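Local atomic coordinates of fibronectin type III domain-containing protein (Simiduia agarivorans, PDB entry 6P2K), a protein that probably hydrolyses beta-1,4-glucan backbones such as that of xyloglucan, as a glycoside hydrolase family 74 enzyme whose beta-propeller part also binds zinc. Residues 21-26 against 68-73; 579-584 against 597-602; 593-598 against 607-612. All blocks are in the same frame, centred on the assembly; numbering follows the deposited sequence.

Contact 1: 21-26 against 68-73; sequences VADPNQ and GNSNKI
Asp23 meets the other segment through one carboxylate oxygen: OD2 lies 3.2 Å from Ser70 CB. The same OD2 receives a bond from a water that also donates to Ser70 O, so the water ties the carboxylate to the backbone of the type I turn 69-72. Asp23 OD1 looks back at its own chain, taking Asn25 N from above the carboxylate plane, an Asx turn, and Asn25 ND2 on its syn lone pair at 3.0 Å. That second bond, with a further one from ND2 to Thr66 O, fixes how the Asn25 amide is rotated. Its other end, Asn25 OD1, then accepts from Gly68 N at 2.7 Å; the C=O...N angle is 132° and the donor is tilted 21° from the carbonyl plane. The Gln26 side chain runs extended beyond CG and brings NE2 to 3.5 Å from Ser70 CB; the same nitrogen donates to Asp23 OD2, which lies in the Gln26 amide plane but is met from above the carboxylate plane. Ser70 CB is thus bordered by polar atoms of both Asp23 and Gln26. This surface contact joins the turns that follow the first strands, 17-22 and 60-66, of two successive four-stranded antiparallel sheets, an inter-blade contact of a beta-propeller.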
loop_
_atom_site.group_PDB
_atom_site.type_symbol
_atom_site.label_atom_id
_atom_site.label_comp_id
_atom_site.label_asym_id
_atom_site.label_seq_id
_atom_site.Cartn_x
_atom_site.Cartn_y
_atom_site.Cartn_z
ATOM N N VAL B 21 -50.418 13.747 10.829
ATOM C CA VAL B 21 -51.793 13.497 11.244
ATOM C C VAL B 21 -52.414 12.463 10.317
ATOM O O VAL B 21 -52.399 12.631 9.092
ATOM C CB VAL B 21 -52.625 14.792 11.245
ATOM C CG1 VAL B 21 -54.007 14.528 11.827
ATOM C CG2 VAL B 21 -51.907 15.884 12.024
ATOM N N ALA B 22 -52.981 11.413 10.904
ATOM C CA ALA B 22 -53.639 10.379 10.123
ATOM C C ALA B 22 -55.070 10.779 9.794
ATOM O O ALA B 22 -55.773 11.378 10.614
ATOM C CB ALA B 22 -53.631 9.050 10.878
ATOM N N ASP B 23 -55.494 10.452 8.578
ATOM C CA ASP B 23 -56.880 10.600 8.159
ATOM C C ASP B 23 -57.680 9.470 8.796
ATOM O O ASP B 23 -57.462 8.295 8.467
ATOM C CB ASP B 23 -56.983 10.570 6.629
ATOM C CG ASP B 23 -58.390 10.853 6.113
ATOM O OD1 ASP B 23 -59.371 10.708 6.877
ATOM O OD2 ASP B 23 -58.516 11.212 4.924
ATOM N N PRO B 24 -58.603 9.776 9.712
ATOM C CA PRO B 24 -59.395 8.703 10.331
ATOM C C PRO B 24 -60.312 7.987 9.355
ATOM O O PRO B 24 -60.747 6.866 9.649
ATOM C CB PRO B 24 -60.196 9.439 11.414
ATOM C CG PRO B 24 -60.306 10.836 10.903
ATOM C CD PRO B 24 -59.006 11.110 10.189
ATOM N N ASN B 25 -60.612 8.590 8.202
ATOM C CA ASN B 25 -61.515 7.974 7.239
ATOM C C ASN B 25 -60.816 6.993 6.308
ATOM O O ASN B 25 -61.476 6.097 5.772
ATOM C CB ASN B 25 -62.207 9.050 6.397
ATOM C CG ASN B 25 -62.849 10.129 7.240
ATOM O OD1 ASN B 25 -63.879 9.905 7.874
ATOM N ND2 ASN B 25 -62.246 11.313 7.248
ATOM N N GLN B 26 -59.508 7.138 6.099
ATOM C CA GLN B 26 -58.789 6.348 5.105
ATOM C C GLN B 26 -57.471 5.879 5.702
ATOM O O GLN B 26 -56.595 6.701 5.988
ATOM C CB GLN B 26 -58.526 7.159 3.839
ATOM C CG GLN B 26 -59.734 7.771 3.173
ATOM C CD GLN B 26 -59.325 8.634 2.004
ATOM O OE1 GLN B 26 -59.509 8.263 0.845
ATOM N NE2 GLN B 26 -58.735 9.788 2.301
ATOM N N GLY B 68 -65.938 11.528 8.641
ATOM C CA GLY B 68 -67.002 11.281 7.696
ATOM C C GLY B 68 -66.878 12.004 6.373
ATOM O O GLY B 68 -67.725 11.796 5.494
ATOM N N ASN B 69 -65.861 12.849 6.197
ATOM C CA ASN B 69 -65.687 13.576 4.939
ATOM C C ASN B 69 -64.194 13.869 4.787
ATOM O O ASN B 69 -63.716 14.943 5.162
ATOM C CB ASN B 69 -66.523 14.848 4.906
ATOM C CG ASN B 69 -66.284 15.677 3.655
ATOM O OD1 ASN B 69 -65.705 15.202 2.677
ATOM N ND2 ASN B 69 -66.731 16.926 3.683
ATOM N N SER B 70 -63.467 12.906 4.219
ATOM C CA SER B 70 -62.028 13.050 4.024
ATOM C C SER B 70 -61.663 14.131 3.012
ATOM O O SER B 70 -60.470 14.352 2.775
ATOM C CB SER B 70 -61.422 11.712 3.595
ATOM O OG SER B 70 -62.034 11.221 2.417
ATOM N N ASN B 71 -62.642 14.806 2.412
ATOM C CA ASN B 71 -62.365 15.896 1.486
ATOM C C ASN B 71 -62.361 17.266 2.156
ATOM O O ASN B 71 -61.907 18.234 1.538
ATOM C CB ASN B 71 -63.382 15.889 0.339
ATOM C CG ASN B 71 -63.115 14.786 -0.670
ATOM O OD1 ASN B 71 -61.963 14.488 -0.994
ATOM N ND2 ASN B 71 -64.180 14.171 -1.172
ATOM N N LYS B 72 -62.848 17.374 3.390
ATOM C CA LYS B 72 -62.850 18.633 4.127
ATOM C C LYS B 72 -61.729 18.584 5.161
ATOM O O LYS B 72 -61.778 17.784 6.100
ATOM C CB LYS B 72 -64.202 18.882 4.789
ATOM C CG LYS B 72 -64.343 20.274 5.379
ATOM C CD LYS B 72 -65.776 20.786 5.301
ATOM C CE LYS B 72 -66.620 20.262 6.450
ATOM N NZ LYS B 72 -67.972 20.887 6.463
ATOM N N ILE B 73 -60.726 19.441 4.987
ATOM C CA ILE B 73 -59.518 19.429 5.804
ATOM C C ILE B 73 -59.281 20.828 6.353
ATOM O O ILE B 73 -59.386 21.815 5.616
ATOM C CB ILE B 73 -58.296 18.956 4.994
ATOM C CG1 ILE B 73 -58.475 17.500 4.580
ATOM C CG2 ILE B 73 -57.011 19.143 5.787
ATOM C CD1 ILE B 73 -57.778 17.165 3.297
HETATM O O HOH W 1 -58.253 13.200 3.153
#

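Contact 2: 579-584 against 597-602; sequences NEKVVF and GEQQND
Val583 and Gly597 form a hydrogen-bonded antiparallel pair in the beta hairpin of strands 582-588 and 593-599, which lies within one propeller sheet. The tight part is the backbone pairing: Gly597 N donates to Val583 O at 2.7 Å with an N-H...O angle of 177°, and Val583 N returns a bond to Gly597 O at 3.0 Å. Gly597 has no side chain, and a beta carbon in its place would sit close against Val583 CG1; its absence keeps that methyl from being crowded on the face where Val583 also touches Phe607. On the other face stand Val582 and Glu598, a non-hydrogen-bonded pair whose side chains come only as near as 4.3 Å, CG2 to CG; the Glu598 carboxylate instead reaches Arg596 in a salt bridge. Toward solvent the pairing ends with Gln599 N bonded to Lys581 O, nearly straight and in the carbonyl plane. Beyond it the contact is looser. Lys581 and Gln599 cross at about a right angle, CB to CB at 3.9 Å, and the lysine, bent at chi4 (86°), carries its ammonium away. Gln599 has CG anti to the backbone N (chi1 -174°), which sends the amide out along the turn of 579-582, where a water donates to both Gln599 OE1, at 2.6 Å, and Glu580 O.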
loop_
_atom_site.group_PDB
_atom_site.type_symbol
_atom_site.label_atom_id
_atom_site.label_comp_id
_atom_site.label_asym_id
_atom_site.label_seq_id
_atom_site.Cartn_x
_atom_site.Cartn_y
_atom_site.Cartn_z
ATOM N N ASN B 579 -9.079 37.910 -15.146
ATOM C CA ASN B 579 -7.927 38.587 -14.554
ATOM C C ASN B 579 -7.855 38.198 -13.079
ATOM O O ASN B 579 -8.627 38.705 -12.258
ATOM C CB ASN B 579 -8.036 40.097 -14.735
ATOM C CG ASN B 579 -6.773 40.831 -14.328
ATOM O OD1 ASN B 579 -5.864 40.251 -13.731
ATOM N ND2 ASN B 579 -6.711 42.120 -14.645
ATOM N N GLU B 580 -6.915 37.312 -12.735
ATOM C CA GLU B 580 -6.839 36.845 -11.356
ATOM C C GLU B 580 -6.333 37.914 -10.397
ATOM O O GLU B 580 -6.365 37.689 -9.183
ATOM C CB GLU B 580 -5.971 35.584 -11.262
ATOM C CG GLU B 580 -4.485 35.777 -11.501
ATOM C CD GLU B 580 -3.712 34.467 -11.379
ATOM O OE1 GLU B 580 -3.277 33.930 -12.420
ATOM O OE2 GLU B 580 -3.548 33.968 -10.244
ATOM N N LYS B 581 -5.896 39.071 -10.898
ATOM C CA LYS B 581 -5.485 40.185 -10.050
ATOM C C LYS B 581 -6.640 41.087 -9.631
ATOM O O LYS B 581 -6.399 42.090 -8.953
ATOM C CB LYS B 581 -4.431 41.046 -10.754
ATOM C CG LYS B 581 -3.150 40.330 -11.134
ATOM C CD LYS B 581 -2.224 41.287 -11.863
ATOM C CE LYS B 581 -0.767 40.928 -11.655
ATOM N NZ LYS B 581 -0.304 39.922 -12.646
ATOM N N VAL B 582 -7.874 40.780 -10.026
ATOM C CA VAL B 582 -9.027 41.614 -9.713
ATOM C C VAL B 582 -10.088 40.745 -9.056
ATOM O O VAL B 582 -10.365 39.634 -9.524
ATOM C CB VAL B 582 -9.596 42.309 -10.967
ATOM C CG1 VAL B 582 -10.872 43.061 -10.626
ATOM C CG2 VAL B 582 -8.565 43.260 -11.556
ATOM N N VAL B 583 -10.675 41.245 -7.970
ATOM C CA VAL B 583 -11.717 40.537 -7.239
ATOM C C VAL B 583 -12.755 41.546 -6.765
ATOM O O VAL B 583 -12.415 42.667 -6.371
ATOM C CB VAL B 583 -11.132 39.734 -6.055
ATOM C CG1 VAL B 583 -10.528 40.662 -5.008
ATOM C CG2 VAL B 583 -12.192 38.838 -5.435
ATOM N N PHE B 584 -14.024 41.153 -6.830
ATOM C CA PHE B 584 -15.128 41.935 -6.298
ATOM C C PHE B 584 -15.788 41.163 -5.163
ATOM O O PHE B 584 -15.672 39.938 -5.073
ATOM C CB PHE B 584 -16.182 42.252 -7.370
ATOM C CG PHE B 584 -15.618 42.816 -8.642
ATOM C CD1 PHE B 584 -15.181 41.977 -9.657
ATOM C CD2 PHE B 584 -15.547 44.185 -8.836
ATOM C CE1 PHE B 584 -14.671 42.493 -10.836
ATOM C CE2 PHE B 584 -15.033 44.709 -10.010
ATOM C CZ PHE B 584 -14.596 43.860 -11.011
ATOM N N GLY B 597 -11.090 44.893 -5.455
ATOM C CA GLY B 597 -9.684 44.819 -5.090
ATOM C C GLY B 597 -8.838 44.535 -6.316
ATOM O O GLY B 597 -9.229 43.746 -7.182
ATOM N N GLU B 598 -7.677 45.185 -6.385
ATOM C CA GLU B 598 -6.766 45.042 -7.511
ATOM C C GLU B 598 -5.360 44.800 -6.986
ATOM O O GLU B 598 -4.828 45.621 -6.231
ATOM C CB GLU B 598 -6.798 46.284 -8.407
ATOM C CG GLU B 598 -5.943 46.163 -9.654
ATOM C CD GLU B 598 -5.940 47.436 -10.477
ATOM O OE1 GLU B 598 -5.002 48.248 -10.324
ATOM O OE2 GLU B 598 -6.884 47.627 -11.272
ATOM N N GLN B 599 -4.762 43.682 -7.389
ATOM C CA GLN B 599 -3.390 43.375 -7.014
ATOM C C GLN B 599 -2.423 44.175 -7.875
ATOM O O GLN B 599 -2.598 44.280 -9.092
ATOM C CB GLN B 599 -3.121 41.878 -7.166
ATOM C CG GLN B 599 -1.762 41.434 -6.668
ATOM C CD GLN B 599 -1.628 39.922 -6.636
ATOM O OE1 GLN B 599 -2.135 39.224 -7.514
ATOM N NE2 GLN B 599 -0.946 39.409 -5.617
ATOM N N GLN B 600 -1.401 44.742 -7.238
ATOM C CA GLN B 600 -0.434 45.593 -7.910
ATOM C C GLN B 600 0.795 44.781 -8.323
ATOM O O GLN B 600 0.844 43.555 -8.175
ATOM C CB GLN B 600 -0.044 46.766 -7.008
ATOM C CG GLN B 600 -1.218 47.553 -6.456
ATOM C CD GLN B 600 -2.106 48.117 -7.545
ATOM O OE1 GLN B 600 -3.332 48.062 -7.450
ATOM N NE2 GLN B 600 -1.492 48.665 -8.590
ATOM N N ASN B 601 1.805 45.479 -8.846
ATOM C CA ASN B 601 3.043 44.820 -9.256
ATOM C C ASN B 601 3.773 44.228 -8.058
ATOM O O ASN B 601 4.179 43.059 -8.080
ATOM C CB ASN B 601 3.939 45.817 -9.990
ATOM C CG ASN B 601 3.466 46.097 -11.401
ATOM O OD1 ASN B 601 3.092 45.178 -12.134
ATOM N ND2 ASN B 601 3.478 47.367 -11.792
ATOM N N ASP B 602 3.941 45.021 -6.996
ATOM C CA ASP B 602 4.657 44.578 -5.806
ATOM C C ASP B 602 3.973 43.419 -5.092
ATOM O O ASP B 602 4.544 42.883 -4.135
ATOM C CB ASP B 602 4.824 45.749 -4.837
ATOM C CG ASP B 602 3.509 46.446 -4.527
ATOM O OD1 ASP B 602 2.451 45.971 -4.996
ATOM O OD2 ASP B 602 3.534 47.474 -3.818
HETATM O O HOH W 2 -4.034 37.407 -7.629
#

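Contact 3: 593-598 against 607-612; sequences GVWRGE and FAQVLA
Trp595 lays its indole against the backbone of Ala608 and Gln609 in the neighbouring strand. Its CB starts 3.8 Å from Ala608 O, and with CG anti to the carbonyl carbon (chi1 -81°) the ring swings over that strand. CG and CD2 then pass the backbone of Gln609; Trp595 CE3 comes to 3.4 Å from Ala608 C, and CZ3 approaches Ala608 CA. CE2 and CZ2 lie by Gln609 CB, and CH2 is nearest Gln609 N. Gln609 CB stands over the face of the five-membered ring, 4.0 Å from its centroid and 17° off the normal, a CH-pi contact. NE1 donates to Val591 O, while Phe585 meets the ring from strand 582-588. Cutting the indole back to an alanine is likely to uncover the Ala608-Gln609 backbone, take the ring from under Gln609 CB and leave Val591 O without its indole donor. Further along the strand pair is a second CH-pi contact: Gly597 CA sits over the centre of the Phe607 ring, 3.4 Å from the centroid, where any beta carbon would strike the ring. Between the two aromatics, Arg596 N donates to Ala608 O at 2.8 Å and Ala608 N to Arg596 O at 2.9 Å. On the other side of Trp595 the register slips by one: Val610 and Leu611 both face Val594, a classic beta bulge, and both donate to its carbonyl, Val610 N to Val594 O at 2.8 Å. Val610 CG2 packs on Val594 CG1. The bulge lies in a propeller-blade hairpin whose Trp595 side chain is about 8 Å from a bound zinc ion.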
loop_
_atom_site.group_PDB
_atom_site.type_symbol
_atom_site.label_atom_id
_atom_site.label_comp_id
_atom_site.label_asym_id
_atom_site.label_seq_id
_atom_site.Cartn_x
_atom_site.Cartn_y
_atom_site.Cartn_z
ATOM N N GLY B 593 -21.535 47.594 0.491
ATOM C CA GLY B 593 -21.577 47.843 -0.933
ATOM C C GLY B 593 -20.716 46.867 -1.701
ATOM O O GLY B 593 -20.135 45.934 -1.150
ATOM N N VAL B 594 -20.649 47.093 -3.008
ATOM C CA VAL B 594 -19.767 46.313 -3.870
ATOM C C VAL B 594 -18.367 46.908 -3.792
ATOM O O VAL B 594 -18.169 48.099 -4.053
ATOM C CB VAL B 594 -20.277 46.285 -5.319
ATOM C CG1 VAL B 594 -19.342 45.454 -6.187
ATOM C CG2 VAL B 594 -21.692 45.733 -5.371
ATOM N N TRP B 595 -17.398 46.084 -3.416
ATOM C CA TRP B 595 -16.007 46.492 -3.316
ATOM C C TRP B 595 -15.200 45.824 -4.423
ATOM O O TRP B 595 -15.551 44.740 -4.899
ATOM C CB TRP B 595 -15.430 46.122 -1.944
ATOM C CG TRP B 595 -15.778 47.092 -0.861
ATOM C CD1 TRP B 595 -17.008 47.300 -0.311
ATOM C CD2 TRP B 595 -14.878 47.981 -0.186
ATOM N NE1 TRP B 595 -16.931 48.270 0.664
ATOM C CE2 TRP B 595 -15.636 48.704 0.760
ATOM C CE3 TRP B 595 -13.506 48.234 -0.289
ATOM C CZ2 TRP B 595 -15.069 49.670 1.592
ATOM C CZ3 TRP B 595 -12.943 49.193 0.539
ATOM C CH2 TRP B 595 -13.724 49.897 1.468
ATOM N N ARG B 596 -14.115 46.476 -4.831
ATOM C CA ARG B 596 -13.234 45.940 -5.860
ATOM C C ARG B 596 -11.794 46.016 -5.382
ATOM O O ARG B 596 -11.337 47.078 -4.948
ATOM C CB ARG B 596 -13.390 46.701 -7.174
ATOM C CG ARG B 596 -12.400 46.293 -8.253
ATOM C CD ARG B 596 -12.452 47.295 -9.399
ATOM N NE ARG B 596 -11.602 46.943 -10.531
ATOM C CZ ARG B 596 -10.321 47.282 -10.644
ATOM N NH1 ARG B 596 -9.727 47.980 -9.684
ATOM N NH2 ARG B 596 -9.633 46.925 -11.720
ATOM N N GLY B 597 -11.090 44.893 -5.455
ATOM C CA GLY B 597 -9.684 44.819 -5.090
ATOM C C GLY B 597 -8.838 44.535 -6.316
ATOM O O GLY B 597 -9.229 43.746 -7.182
ATOM N N GLU B 598 -7.677 45.185 -6.385
ATOM C CA GLU B 598 -6.766 45.042 -7.511
ATOM C C GLU B 598 -5.360 44.800 -6.986
ATOM O O GLU B 598 -4.828 45.621 -6.231
ATOM C CB GLU B 598 -6.798 46.284 -8.407
ATOM C CG GLU B 598 -5.943 46.163 -9.654
ATOM C CD GLU B 598 -5.940 47.436 -10.477
ATOM O OE1 GLU B 598 -5.002 48.248 -10.324
ATOM O OE2 GLU B 598 -6.884 47.627 -11.272
ATOM N N PHE B 607 -8.003 48.135 -2.402
ATOM C CA PHE B 607 -9.434 47.876 -2.436
ATOM C C PHE B 607 -10.195 49.186 -2.322
ATOM O O PHE B 607 -9.756 50.118 -1.640
ATOM C CB PHE B 607 -9.869 46.948 -1.298
ATOM C CG PHE B 607 -9.630 45.493 -1.570
ATOM C CD1 PHE B 607 -8.347 44.969 -1.538
ATOM C CD2 PHE B 607 -10.690 44.644 -1.841
ATOM C CE1 PHE B 607 -8.125 43.626 -1.787
ATOM C CE2 PHE B 607 -10.474 43.297 -2.089
ATOM C CZ PHE B 607 -9.189 42.789 -2.062
ATOM N N ALA B 608 -11.351 49.244 -2.980
ATOM C CA ALA B 608 -12.203 50.420 -2.904
ATOM C C ALA B 608 -13.646 50.016 -3.156
ATOM O O ALA B 608 -13.924 49.051 -3.875
ATOM C CB ALA B 608 -11.775 51.501 -3.904
ATOM N N GLN B 609 -14.560 50.760 -2.541
ATOM C CA GLN B 609 -15.977 50.609 -2.828
ATOM C C GLN B 609 -16.282 51.187 -4.205
ATOM O O GLN B 609 -15.797 52.263 -4.560
ATOM C CB GLN B 609 -16.801 51.317 -1.751
ATOM C CG GLN B 609 -18.311 51.222 -1.913
ATOM C CD GLN B 609 -19.039 52.274 -1.091
ATOM O OE1 GLN B 609 -18.927 53.465 -1.363
ATOM N NE2 GLN B 609 -19.776 51.838 -0.076
ATOM N N VAL B 610 -17.072 50.459 -4.995
ATOM C CA VAL B 610 -17.473 50.923 -6.320
ATOM C C VAL B 610 -18.982 51.034 -6.470
ATOM O O VAL B 610 -19.455 51.504 -7.508
ATOM C CB VAL B 610 -16.890 50.035 -7.439
ATOM C CG1 VAL B 610 -15.370 50.123 -7.447
ATOM C CG2 VAL B 610 -17.351 48.595 -7.285
ATOM N N LEU B 611 -19.751 50.616 -5.468
ATOM C CA LEU B 611 -21.191 50.839 -5.455
ATOM C C LEU B 611 -21.635 50.992 -4.009
ATOM O O LEU B 611 -21.347 50.128 -3.178
ATOM C CB LEU B 611 -21.947 49.684 -6.126
ATOM C CG LEU B 611 -23.459 49.905 -6.261
ATOM C CD1 LEU B 611 -23.760 51.010 -7.272
ATOM C CD2 LEU B 611 -24.177 48.620 -6.636
ATOM N N ALA B 612 -22.334 52.085 -3.712
ATOM C CA ALA B 612 -22.823 52.334 -2.356
ATOM C C ALA B 612 -24.159 51.616 -2.156
ATOM O O ALA B 612 -25.215 52.222 -1.968
ATOM C CB ALA B 612 -22.946 53.830 -2.100
#

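Contacts 2 and 3 belong to one sheet and share Gly597 and Glu598: strand 593-599 is paired with 582-588 along one edge and with 605-615 along the other. They touch directly, Phe584 CE2 lying 3.5 Å from Arg596 CG and Val582 CG2 packing near Arg596 NH2. Both are partly buried and rest on backbone bonds, but contact 3 buries more surface (550 against 307 Å²) and adds aromatic faces, whereas contact 2 runs out into a polar turn. Contact 1 differs in place and chemistry. It lies at the surface, its centre about 64 and 58 Å from those of the other two, buries 188 Å², and joins separate sheets through amide, carboxylate and water rather than strand pairing.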